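Local coordinates for ABC transporter substrate-binding protein (Staphylococcus aureus subsp. aureus NCTC 8325, PDB 3UN6) that binds zinc and probably serves as the ligand-binding component of an ABC-type import system, in the manner of periplasmic-binding-type proteins, at residues 236-241 / 319-324. Residues are numbered along the deposited sequence; the frame is centred on the assembly and turned at random.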
ATOM      1  N   VAL A 236      -8.705   4.897 -22.982  1.00 32.71           N
ATOM      2  CA  VAL A 236      -9.033   3.816 -22.061  1.00 31.93           C
ATOM      3  C   VAL A 236      -8.399   4.090 -20.691  1.00 31.50           C
ATOM      4  O   VAL A 236      -9.041   3.891 -19.660  1.00 33.58           O
ATOM      5  CB  VAL A 236      -8.619   2.458 -22.660  1.00 32.71           C
ATOM      6  CG1 VAL A 236      -8.762   1.351 -21.654  1.00 30.21           C
ATOM      7  CG2 VAL A 236      -9.479   2.181 -23.923  1.00 33.08           C
ATOM      8  N   ALA A 237      -7.155   4.567 -20.697  1.00 30.50           N
ATOM      9  CA  ALA A 237      -6.433   4.890 -19.464  1.00 30.11           C
ATOM     10  C   ALA A 237      -7.177   6.000 -18.723  1.00 29.31           C
ATOM     11  O   ALA A 237      -7.376   5.926 -17.521  1.00 28.82           O
ATOM     12  CB  ALA A 237      -5.022   5.330 -19.778  1.00 29.01           C
ATOM     13  N   GLN A 238      -7.597   7.022 -19.453  1.00 31.18           N
ATOM     14  CA  GLN A 238      -8.336   8.127 -18.853  1.00 31.28           C
ATOM     15  C   GLN A 238      -9.676   7.656 -18.282  1.00 28.80           C
ATOM     16  O   GLN A 238     -10.047   8.069 -17.210  1.00 28.54           O
ATOM     17  CB  GLN A 238      -8.563   9.250 -19.879  1.00 33.33           C
ATOM     18  CG  GLN A 238      -9.244  10.486 -19.292  1.00 37.83           C
ATOM     19  CD  GLN A 238      -8.374  11.191 -18.252  1.00 42.72           C
ATOM     20  OE1 GLN A 238      -7.324  11.758 -18.588  1.00 44.62           O
ATOM     21  NE2 GLN A 238      -8.825  11.192 -16.990  1.00 41.11           N
ATOM     22  N   ALA A 239     -10.404   6.816 -19.008  1.00 30.22           N
ATOM     23  CA  ALA A 239     -11.700   6.299 -18.524  1.00 31.06           C
ATOM     24  C   ALA A 239     -11.479   5.515 -17.225  1.00 29.20           C
ATOM     25  O   ALA A 239     -12.180   5.707 -16.236  1.00 29.70           O
ATOM     26  CB  ALA A 239     -12.372   5.419 -19.585  1.00 30.43           C
ATOM     27  N   PHE A 240     -10.455   4.680 -17.214  1.00 28.73           N
ATOM     28  CA  PHE A 240     -10.140   3.899 -16.013  1.00 28.07           C
ATOM     29  C   PHE A 240      -9.799   4.778 -14.772  1.00 27.14           C
ATOM     30  O   PHE A 240     -10.371   4.600 -13.694  1.00 24.76           O
ATOM     31  CB  PHE A 240      -9.040   2.877 -16.340  1.00 27.44           C
ATOM     32  CG  PHE A 240      -8.501   2.195 -15.148  1.00 25.96           C
ATOM     33  CD1 PHE A 240      -9.352   1.506 -14.295  1.00 27.50           C
ATOM     34  CD2 PHE A 240      -7.153   2.238 -14.863  1.00 27.23           C
ATOM     35  CE1 PHE A 240      -8.883   0.879 -13.173  1.00 27.10           C
ATOM     36  CE2 PHE A 240      -6.662   1.605 -13.743  1.00 28.45           C
ATOM     37  CZ  PHE A 240      -7.551   0.915 -12.887  1.00 27.87           C
ATOM     38  N   VAL A 241      -8.911   5.750 -14.946  1.00 27.22           N
ATOM     39  CA  VAL A 241      -8.531   6.643 -13.842  1.00 26.41           C
ATOM     40  C   VAL A 241      -9.729   7.469 -13.367  1.00 27.32           C
ATOM     41  O   VAL A 241      -9.849   7.792 -12.187  1.00 26.34           O
ATOM     42  CB  VAL A 241      -7.393   7.586 -14.262  1.00 27.23           C
ATOM     43  CG1 VAL A 241      -7.208   8.710 -13.240  1.00 24.15           C
ATOM     44  CG2 VAL A 241      -6.124   6.791 -14.448  1.00 29.13           C
ATOM     45  N   LYS A 319      -5.941  14.487 -12.428  1.00 31.95           N
ATOM     46  CA  LYS A 319      -6.350  15.887 -12.360  1.00 35.16           C
ATOM     47  C   LYS A 319      -7.451  16.192 -13.372  1.00 36.15           C
ATOM     48  O   LYS A 319      -8.423  16.853 -13.042  1.00 38.12           O
ATOM     49  CB  LYS A 319      -5.150  16.812 -12.601  1.00 37.11           C
ATOM     50  CG  LYS A 319      -5.546  18.248 -12.860  1.00 40.88           C
ATOM     51  CD  LYS A 319      -4.351  19.094 -13.174  1.00 48.09           C
ATOM     52  CE  LYS A 319      -4.765  20.530 -13.476  1.00 53.24           C
ATOM     53  NZ  LYS A 319      -3.577  21.406 -13.718  1.00 57.36           N
ATOM     54  N   GLU A 320      -7.308  15.700 -14.597  1.00 37.24           N
ATOM     55  CA  GLU A 320      -8.311  15.955 -15.642  1.00 40.35           C
ATOM     56  C   GLU A 320      -9.611  15.194 -15.412  1.00 39.64           C
ATOM     57  O   GLU A 320     -10.656  15.626 -15.874  1.00 40.50           O
ATOM     58  CB  GLU A 320      -7.782  15.590 -17.022  1.00 40.51           C
ATOM     59  CG  GLU A 320      -6.590  16.401 -17.471  1.00 47.98           C
ATOM     60  CD  GLU A 320      -6.064  15.928 -18.817  1.00 52.56           C
ATOM     61  OE1 GLU A 320      -6.840  15.280 -19.570  1.00 56.13           O
ATOM     62  OE2 GLU A 320      -4.882  16.206 -19.117  1.00 54.68           O
ATOM     63  N   ALA A 321      -9.539  14.060 -14.725  1.00 38.55           N
ATOM     64  CA  ALA A 321     -10.733  13.267 -14.446  1.00 39.29           C
ATOM     65  C   ALA A 321     -11.655  14.094 -13.562  1.00 40.80           C
ATOM     66  O   ALA A 321     -11.192  14.772 -12.635  1.00 41.49           O
ATOM     67  CB  ALA A 321     -10.377  11.952 -13.758  1.00 36.01           C
ATOM     68  N   SER A 322     -12.948  14.047 -13.852  1.00 42.58           N
ATOM     69  CA  SER A 322     -13.924  14.776 -13.053  1.00 44.94           C
ATOM     70  C   SER A 322     -14.205  14.050 -11.719  1.00 44.91           C
ATOM     71  O   SER A 322     -14.081  12.832 -11.608  1.00 43.42           O
ATOM     72  CB  SER A 322     -15.230  14.957 -13.832  1.00 45.12           C
ATOM     73  OG  SER A 322     -15.846  13.703 -14.080  1.00 45.67           O
ATOM     74  N   ARG A 323     -14.569  14.823 -10.711  1.00 47.65           N
ATOM     75  CA  ARG A 323     -14.919  14.270  -9.414  1.00 48.64           C
ATOM     76  C   ARG A 323     -16.302  13.602  -9.473  1.00 52.10           C
ATOM     77  O   ARG A 323     -16.512  12.536  -8.868  1.00 52.29           O
ATOM     78  CB  ARG A 323     -14.936  15.374  -8.348  1.00 48.37           C
ATOM     79  CG  ARG A 323     -13.565  15.931  -7.997  1.00 44.89           C
ATOM     80  CD  ARG A 323     -13.609  16.664  -6.674  1.00 42.19           C
ATOM     81  NE  ARG A 323     -12.274  16.833  -6.114  1.00 38.08           N
ATOM     82  CZ  ARG A 323     -12.023  17.061  -4.823  1.00 35.18           C
ATOM     83  NH1 ARG A 323     -13.010  17.133  -3.941  1.00 33.56           N
ATOM     84  NH2 ARG A 323     -10.772  17.188  -4.403  1.00 38.00           N
ATOM     85  N   SER A 324     -17.211  14.252 -10.212  1.00 54.78           N
ATOM     86  CA  SER A 324     -18.620  13.838 -10.402  1.00 57.39           C
ATOM     87  C   SER A 324     -18.839  12.407 -10.901  1.00 57.49           C
ATOM     88  O   SER A 324     -19.770  12.155 -11.675  1.00 58.55           O
ATOM     89  CB  SER A 324     -19.300  14.799 -11.393  1.00 58.82           C
ATOM     90  OG  SER A 324     -18.695  14.725 -12.679  1.00 60.45           O
ATOM     91  OXT SER A 324     -18.123  11.467 -10.547  1.00 57.08           O
TER
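V241 and A321 mark the nearest approach of the two backbones, their CA atoms 7.0 Å apart. Residues 236-241 form a regular part of helix 234-250, as the bonds from F240 N to V236 O (2.9 Å) and from V241 N to A237 O attest, whereas 319-324 carries the last two residues of helix 316-320 into a non-helical C-terminal tail, extended at A321 and S322. A321 is the first residue to leave helical backbone angles. Its methyl group points at helix 234-250 and lies 4.5 Å from V241 O, a marginal contact.

Q238 bridges most of the gap. With CG anti to the backbone N (chi1 -176°) and the chain bent at chi2 (65°), its amide is brought to the end of helix 316-320. There NE2 lies 3.7 Å from A321 CB and equally far from A321 N, a van der Waals approach, while its hydrogen bond goes to the carbonyl oxygen of L317. Q238 OE1 stands 3.7 Å from E320 OE1; as an amide oxygen beside a carboxylate oxygen, the pair is a near approach and no hydrogen bond. Although the two side chains cross at about a right angle, the amide and carboxylate planes are only 18° apart. The two segments bury 140 Å² in all, through the few atoms of Q238, V241, E320 and A321 that touch.

Beyond A321 the tail continues along the same helix: K245 NZ bonds A321 O, Q242 NE2 bonds S322 O, and the terminal carboxylate forms a salt bridge with K246. The arrangement is a glutamine side chain of one helix bonded to a backbone carbonyl (L317 O) of the short helix 316-320, followed by docking of the C-terminal tail on helix 234-250, at the periphery of a periplasmic-binding-protein-type fold and away from the zinc site.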